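Side-chain contacts in Atp-dependent DNA ligase (Psychromonas sp., PDB 4D05), which probably seals nicks in DNA as a minimal-type, ATP-dependent bacterial ligase working through an enzyme-adenylate intermediate, and holds AMP in its nucleotide pocket: residues G29-W34 with M96-P101; K113-V118 with L126-Q131. All blocks are in the same frame, centred on the assembly; numbering follows the deposited sequence.

Interaction 1 of 2, residues G29-W34 with M96-P101; sequences GIRAYW and MIFDLP. With AMP (adenosine monophosphate), chain H.
Arg31 NH2 is gripped by a salt bridge to Asp63 and a hydrogen bond to the backbone carbonyl of Gln7, and it also lies 3.8 Å from CE1 of Phe98. This is the nucleotide pocket of the adenylation domain: Arg31 closes the KxDGxR motif of nucleotidyltransferases. Strand 62-67 runs between the two segments, so they meet through side chains alone, with no direct backbone pairing. The arginine chain, extended from CG to NE, carries its guanidinium across to Phe98, whose CZ lies over the middle of one guanidinium face. The two planes stand 84° apart, so the ring gives Arg31 its edge and keeps a face for AMP, with N3 of the adenine 3.4 Å above the Phe98 ring plane. Arg31 NH1 meanwhile comes within 3.1 Å of the ribose O2'. Replacing Phe98 by alanine would probably leave the adenine without its aromatic cover and open a gap beside the guanidinium face. Opposite Asp63, Phe98 and Asp99 form a classic beta bulge. Farther along, Pro101 meets the edge of the Tyr33 ring, its CG 3.5 Å from Tyr33 CE1.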
loop_
_atom_site.group_PDB
_atom_site.type_symbol
_atom_site.label_atom_id
_atom_site.label_comp_id
_atom_site.label_asym_id
_atom_site.label_seq_id
_atom_site.Cartn_x
_atom_site.Cartn_y
_atom_site.Cartn_z
ATOM N N GLY A 29 -0.673 -4.843 6.842
ATOM C CA GLY A 29 -0.562 -4.992 8.291
ATOM C C GLY A 29 -0.519 -3.660 8.990
ATOM O O GLY A 29 -1.048 -2.659 8.499
ATOM N N ILE A 30 0.121 -3.648 10.164
ATOM C CA ILE A 30 0.291 -2.442 10.932
ATOM C C ILE A 30 1.778 -2.126 10.971
ATOM O O ILE A 30 2.569 -2.945 11.446
ATOM C CB ILE A 30 -0.235 -2.638 12.374
ATOM C CG1 ILE A 30 -1.764 -2.765 12.361
ATOM C CG2 ILE A 30 0.169 -1.475 13.273
ATOM C CD1 ILE A 30 -2.492 -1.502 11.929
ATOM N N ARG A 31 2.150 -0.953 10.464
ATOM C CA ARG A 31 3.551 -0.597 10.439
ATOM C C ARG A 31 4.089 -0.414 11.848
ATOM O O ARG A 31 3.413 0.144 12.704
ATOM C CB ARG A 31 3.756 0.694 9.667
ATOM C CG ARG A 31 5.221 0.950 9.387
ATOM C CD ARG A 31 5.456 2.131 8.487
ATOM N NE ARG A 31 6.876 2.335 8.297
ATOM C CZ ARG A 31 7.432 2.797 7.189
ATOM N NH1 ARG A 31 6.703 3.144 6.168
ATOM N NH2 ARG A 31 8.729 2.922 7.133
ATOM N N ALA A 32 5.311 -0.874 12.084
ATOM C CA ALA A 32 5.967 -0.689 13.376
ATOM C C ALA A 32 7.438 -0.358 13.147
ATOM O O ALA A 32 8.086 -0.927 12.272
ATOM C CB ALA A 32 5.831 -1.930 14.246
ATOM N N TYR A 33 7.945 0.561 13.960
ATOM C CA TYR A 33 9.339 0.921 13.986
ATOM C C TYR A 33 9.922 0.387 15.283
ATOM O O TYR A 33 9.458 0.711 16.382
ATOM C CB TYR A 33 9.460 2.437 13.940
ATOM C CG TYR A 33 10.846 2.978 14.140
ATOM C CD1 TYR A 33 11.737 3.004 13.122
ATOM C CD2 TYR A 33 11.236 3.516 15.345
ATOM C CE1 TYR A 33 13.024 3.543 13.298
ATOM C CE2 TYR A 33 12.494 4.046 15.532
ATOM C CZ TYR A 33 13.388 4.030 14.511
ATOM O OH TYR A 33 14.656 4.544 14.664
ATOM N N TRP A 34 10.929 -0.461 15.134
ATOM C CA TRP A 34 11.694 -0.972 16.275
ATOM C C TRP A 34 12.889 -0.099 16.500
ATOM O O TRP A 34 13.759 0.033 15.645
ATOM C CB TRP A 34 12.132 -2.403 16.005
ATOM C CG TRP A 34 13.103 -2.995 16.974
ATOM C CD1 TRP A 34 14.429 -3.173 16.767
ATOM C CD2 TRP A 34 12.828 -3.515 18.284
ATOM N NE1 TRP A 34 15.010 -3.775 17.854
ATOM C CE2 TRP A 34 14.049 -4.001 18.802
ATOM C CE3 TRP A 34 11.681 -3.629 19.060
ATOM C CZ2 TRP A 34 14.146 -4.571 20.060
ATOM C CZ3 TRP A 34 11.777 -4.202 20.299
ATOM C CH2 TRP A 34 13.000 -4.665 20.793
HETATM N N MSE A 96 7.488 -8.402 10.260
HETATM C CA MSE A 96 8.013 -8.654 8.931
HETATM C C MSE A 96 8.803 -7.451 8.490
HETATM O O MSE A 96 8.234 -6.410 8.153
HETATM C CB MSE A 96 6.834 -8.866 7.939
HETATM C CG MSE A 96 5.862 -9.979 8.316
HETATM SE SE MSE A 96 6.502 -11.786 8.219
HETATM C CE MSE A 96 6.883 -11.830 6.306
ATOM N N ILE A 97 10.132 -7.573 8.502
ATOM C CA ILE A 97 10.958 -6.393 8.302
ATOM C C ILE A 97 11.271 -6.104 6.858
ATOM O O ILE A 97 11.451 -7.026 6.048
ATOM C CB ILE A 97 12.212 -6.442 9.178
ATOM C CG1 ILE A 97 13.163 -7.565 8.755
ATOM C CG2 ILE A 97 11.771 -6.574 10.652
ATOM C CD1 ILE A 97 14.534 -7.514 9.470
ATOM N N PHE A 98 11.382 -4.812 6.567
ATOM C CA PHE A 98 11.691 -4.368 5.232
ATOM C C PHE A 98 12.762 -3.256 5.187
ATOM O O PHE A 98 13.180 -2.885 4.104
ATOM C CB PHE A 98 10.397 -3.959 4.466
ATOM C CG PHE A 98 9.571 -2.903 5.153
ATOM C CD1 PHE A 98 9.993 -1.606 5.194
ATOM C CD2 PHE A 98 8.349 -3.199 5.716
ATOM C CE1 PHE A 98 9.228 -0.618 5.813
ATOM C CE2 PHE A 98 7.584 -2.193 6.321
ATOM C CZ PHE A 98 8.039 -0.915 6.352
ATOM N N ASP A 99 13.213 -2.728 6.326
ATOM C CA ASP A 99 14.336 -1.813 6.276
ATOM C C ASP A 99 15.001 -1.639 7.639
ATOM O O ASP A 99 14.527 -2.149 8.659
ATOM C CB ASP A 99 13.914 -0.465 5.668
ATOM C CG ASP A 99 15.001 0.160 4.795
ATOM O OD1 ASP A 99 16.184 -0.186 4.980
ATOM O OD2 ASP A 99 14.680 1.038 3.962
ATOM N N LEU A 100 16.131 -0.950 7.604
ATOM C CA LEU A 100 17.000 -0.647 8.759
ATOM C C LEU A 100 17.183 0.884 8.773
ATOM O O LEU A 100 18.060 1.439 8.105
ATOM C CB LEU A 100 18.371 -1.345 8.625
ATOM C CG LEU A 100 18.351 -2.859 8.533
ATOM C CD1 LEU A 100 19.740 -3.459 8.421
ATOM C CD2 LEU A 100 17.675 -3.480 9.735
ATOM N N PRO A 101 16.301 1.595 9.472
ATOM C CA PRO A 101 16.221 3.053 9.271
ATOM C C PRO A 101 17.382 3.868 9.804
ATOM O O PRO A 101 17.428 5.063 9.497
ATOM C CB PRO A 101 14.941 3.459 10.021
ATOM C CG PRO A 101 14.272 2.220 10.323
ATOM C CD PRO A 101 15.220 1.086 10.319
HETATM P P AMP H . -0.279 0.838 1.014
HETATM O O1P AMP H . -0.620 1.982 0.102
HETATM O O2P AMP H . -1.145 0.375 2.171
HETATM O "O5'" AMP H . 1.224 1.061 1.473
HETATM C "C5'" AMP H . 1.761 -0.005 2.222
HETATM C "C4'" AMP H . 2.446 0.609 3.404
HETATM O "O4'" AMP H . 3.068 -0.377 4.199
HETATM C "C3'" AMP H . 3.497 1.526 2.877
HETATM O "O3'" AMP H . 3.374 2.708 3.685
HETATM C "C2'" AMP H . 4.787 0.801 3.131
HETATM O "O2'" AMP H . 5.604 1.901 3.541
HETATM C "C1'" AMP H . 4.482 -0.347 4.139
HETATM N N9 AMP H . 4.832 -1.692 3.567
HETATM C C8 AMP H . 4.103 -2.839 3.482
HETATM N N7 AMP H . 4.766 -3.840 2.851
HETATM C C5 AMP H . 5.986 -3.323 2.576
HETATM C C6 AMP H . 7.177 -3.806 1.873
HETATM N N6 AMP H . 7.206 -5.062 1.401
HETATM N N1 AMP H . 8.207 -2.957 1.791
HETATM C C2 AMP H . 8.165 -1.687 2.216
HETATM N N3 AMP H . 7.124 -1.167 2.843
HETATM C C4 AMP H . 6.023 -1.932 3.039
#

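Interaction 2 of 2, residues K113-V118 with L126-Q131; sequences KMQTLV and LQMIEQ
Met128, a selenomethionine here, lays its side chain against one turn of helix 107-121, overlapping Met114 and Gln115 together. Its SE sits 3.7 Å from Met114 CB and, on the neighbouring residue, 3.6 Å from Gln115 CG. The first torsion sets CG anti to the backbone N, sending the chain up from strand 126-128 to the helix; a bend at chi3 (49°) then brings the terminal CE alongside the aliphatic part of Gln115, at the solvent-facing margin of the contact. One helical turn after Met114, Val118 covers the strand itself. Its two methyls split the work: CG1 rests 3.6 Å from the carbonyl oxygen of Leu126 and also touches Gln127 CA, while CG2 reaches 4.0 Å to Met128 CB and 4.2 Å to Leu126 CG. The fork thus spreads over the backbone between two side chains that both point up at the helix.

This is the helix-on-strand packing of a beta-alpha-beta crossover made by strand 94-99, helix 107-121 and strand 126-128. The axes of helix segment 113-118 and strand 126-128 approach to 7.9 Å and run roughly antiparallel, at 150°. Ile97 of the first strand touches both Val118 and Leu126, continuing the same apolar layer across the sheet. Just past the strand, Ile129 touches AMP, so the helix packs on the strand that leads straight into the nucleotide pocket.

A water 2.8 Å from both Val118 O and Leu126 O spans the end of the contact. No direct hydrogen bond joins the two segments, so between the side chains the hold is one of fitted shape: methyls, methylenes and polarisable selenium in van der Waals contact, with little to dictate exact orientation beyond close packing.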
loop_
_atom_site.group_PDB
_atom_site.type_symbol
_atom_site.label_atom_id
_atom_site.label_comp_id
_atom_site.label_asym_id
_atom_site.label_seq_id
_atom_site.Cartn_x
_atom_site.Cartn_y
_atom_site.Cartn_z
ATOM N N LYS A 113 22.220 -7.417 5.522
ATOM C CA LYS A 113 22.248 -7.368 6.980
ATOM C C LYS A 113 20.955 -7.930 7.581
ATOM O O LYS A 113 21.005 -8.677 8.550
ATOM C CB LYS A 113 22.525 -5.965 7.493
ATOM C CG LYS A 113 22.696 -5.922 8.993
ATOM C CD LYS A 113 23.191 -4.595 9.467
ATOM C CE LYS A 113 23.386 -4.600 10.946
ATOM N NZ LYS A 113 24.028 -3.344 11.426
HETATM N N MSE A 114 19.808 -7.543 7.030
HETATM C CA MSE A 114 18.546 -8.031 7.554
HETATM C C MSE A 114 18.459 -9.558 7.508
HETATM O O MSE A 114 17.955 -10.180 8.449
HETATM C CB MSE A 114 17.366 -7.426 6.766
HETATM C CG MSE A 114 17.149 -5.988 7.079
HETATM SE SE MSE A 114 15.421 -5.317 6.352
HETATM C CE MSE A 114 15.961 -5.222 4.521
ATOM N N GLN A 115 18.945 -10.166 6.421
ATOM C CA GLN A 115 18.921 -11.634 6.288
ATOM C C GLN A 115 19.680 -12.252 7.455
ATOM O O GLN A 115 19.209 -13.195 8.060
ATOM C CB GLN A 115 19.544 -12.121 4.972
ATOM C CG GLN A 115 18.767 -11.701 3.724
ATOM C CD GLN A 115 19.448 -12.061 2.378
ATOM O OE1 GLN A 115 20.562 -11.612 2.079
ATOM N NE2 GLN A 115 18.722 -12.800 1.527
ATOM N N THR A 116 20.853 -11.711 7.752
ATOM C CA THR A 116 21.655 -12.179 8.883
ATOM C C THR A 116 20.972 -11.959 10.222
ATOM O O THR A 116 20.942 -12.852 11.052
ATOM C CB THR A 116 23.049 -11.528 8.880
ATOM O OG1 THR A 116 23.758 -11.943 7.709
ATOM C CG2 THR A 116 23.842 -11.992 10.068
ATOM N N LEU A 117 20.432 -10.765 10.442
ATOM C CA LEU A 117 19.726 -10.470 11.681
ATOM C C LEU A 117 18.583 -11.473 11.919
ATOM O O LEU A 117 18.431 -12.019 13.015
ATOM C CB LEU A 117 19.170 -9.045 11.663
ATOM C CG LEU A 117 20.180 -7.894 11.675
ATOM C CD1 LEU A 117 19.406 -6.590 11.561
ATOM C CD2 LEU A 117 21.044 -7.913 12.924
ATOM N N VAL A 118 17.767 -11.712 10.889
ATOM C CA VAL A 118 16.663 -12.647 11.026
ATOM C C VAL A 118 17.139 -14.078 11.312
ATOM O O VAL A 118 16.595 -14.760 12.205
ATOM C CB VAL A 118 15.719 -12.566 9.791
ATOM C CG1 VAL A 118 14.730 -13.722 9.790
ATOM C CG2 VAL A 118 15.010 -11.213 9.756
ATOM N N LEU A 126 10.113 -12.829 14.254
ATOM C CA LEU A 126 10.905 -11.892 13.435
ATOM C C LEU A 126 11.280 -12.562 12.132
ATOM O O LEU A 126 11.960 -13.607 12.110
ATOM C CB LEU A 126 12.181 -11.421 14.152
ATOM C CG LEU A 126 13.053 -10.406 13.406
ATOM C CD1 LEU A 126 12.347 -9.054 13.330
ATOM C CD2 LEU A 126 14.412 -10.230 14.070
ATOM N N GLN A 127 10.792 -11.988 11.039
ATOM C CA GLN A 127 10.997 -12.574 9.710
ATOM C C GLN A 127 11.265 -11.484 8.663
ATOM O O GLN A 127 10.920 -10.350 8.898
ATOM C CB GLN A 127 9.820 -13.509 9.369
ATOM C CG GLN A 127 10.305 -14.943 9.697
ATOM C CD GLN A 127 9.425 -15.811 10.545
ATOM O OE1 GLN A 127 8.225 -16.006 10.263
ATOM N NE2 GLN A 127 10.034 -16.426 11.567
HETATM N N MSE A 128 11.974 -11.817 7.575
HETATM C CA MSE A 128 12.312 -10.819 6.542
HETATM C C MSE A 128 11.310 -10.964 5.405
HETATM O O MSE A 128 11.025 -12.079 4.982
HETATM C CB MSE A 128 13.745 -11.008 6.006
HETATM C CG MSE A 128 14.382 -9.701 5.501
HETATM SE SE MSE A 128 15.826 -9.772 4.392
HETATM C CE MSE A 128 15.312 -11.052 3.018
ATOM N N ILE A 129 10.768 -9.850 4.936
ATOM C CA ILE A 129 9.978 -9.876 3.721
ATOM C C ILE A 129 10.919 -10.240 2.566
ATOM O O ILE A 129 11.976 -9.665 2.419
ATOM C CB ILE A 129 9.291 -8.523 3.488
ATOM C CG1 ILE A 129 8.345 -8.232 4.667
ATOM C CG2 ILE A 129 8.524 -8.554 2.189
ATOM C CD1 ILE A 129 7.670 -6.880 4.633
ATOM N N GLU A 130 10.530 -11.210 1.749
ATOM C CA GLU A 130 11.345 -11.605 0.600
ATOM C C GLU A 130 11.561 -10.447 -0.385
ATOM O O GLU A 130 10.628 -9.704 -0.706
ATOM C CB GLU A 130 10.687 -12.796 -0.114
ATOM C CG GLU A 130 11.486 -13.339 -1.293
ATOM C CD GLU A 130 10.738 -14.394 -2.128
ATOM O OE1 GLU A 130 9.551 -14.718 -1.839
ATOM O OE2 GLU A 130 11.359 -14.904 -3.093
ATOM N N GLN A 131 12.800 -10.303 -0.853
ATOM C CA GLN A 131 13.195 -9.259 -1.785
ATOM C C GLN A 131 13.782 -9.958 -3.012
ATOM O O GLN A 131 14.738 -10.768 -2.902
ATOM C CB GLN A 131 14.258 -8.340 -1.155
ATOM C CG GLN A 131 13.818 -7.570 0.137
ATOM C CD GLN A 131 12.894 -6.405 -0.182
ATOM O OE1 GLN A 131 12.770 -5.992 -1.335
ATOM N NE2 GLN A 131 12.272 -5.838 0.858
HETATM O O HOH W 1 14.187 -14.456 13.519
#

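Overall arrangement
From the N terminus, strand 30-34 comes first. The chain then builds strand 62-67 and returns along strand 94-99, where interaction 1 closes a long loop of 61 residues. After a short loop it enters helix 107-121 and comes back down to strand 126-128, so interaction 2 closes a much shorter loop, wholly after the first: the two are in series and neither encloses the other. They meet at strand 94-99, where Ile97 probably pairs through its backbone with Gln127 and Ile129, and the selenium of Met114 packs on Phe98 and Asp99. Together they tie one mixed sheet from strand 30-34 to its edge strand 126-128, with helix 107-121 packed on one face of it beside the nucleotide site.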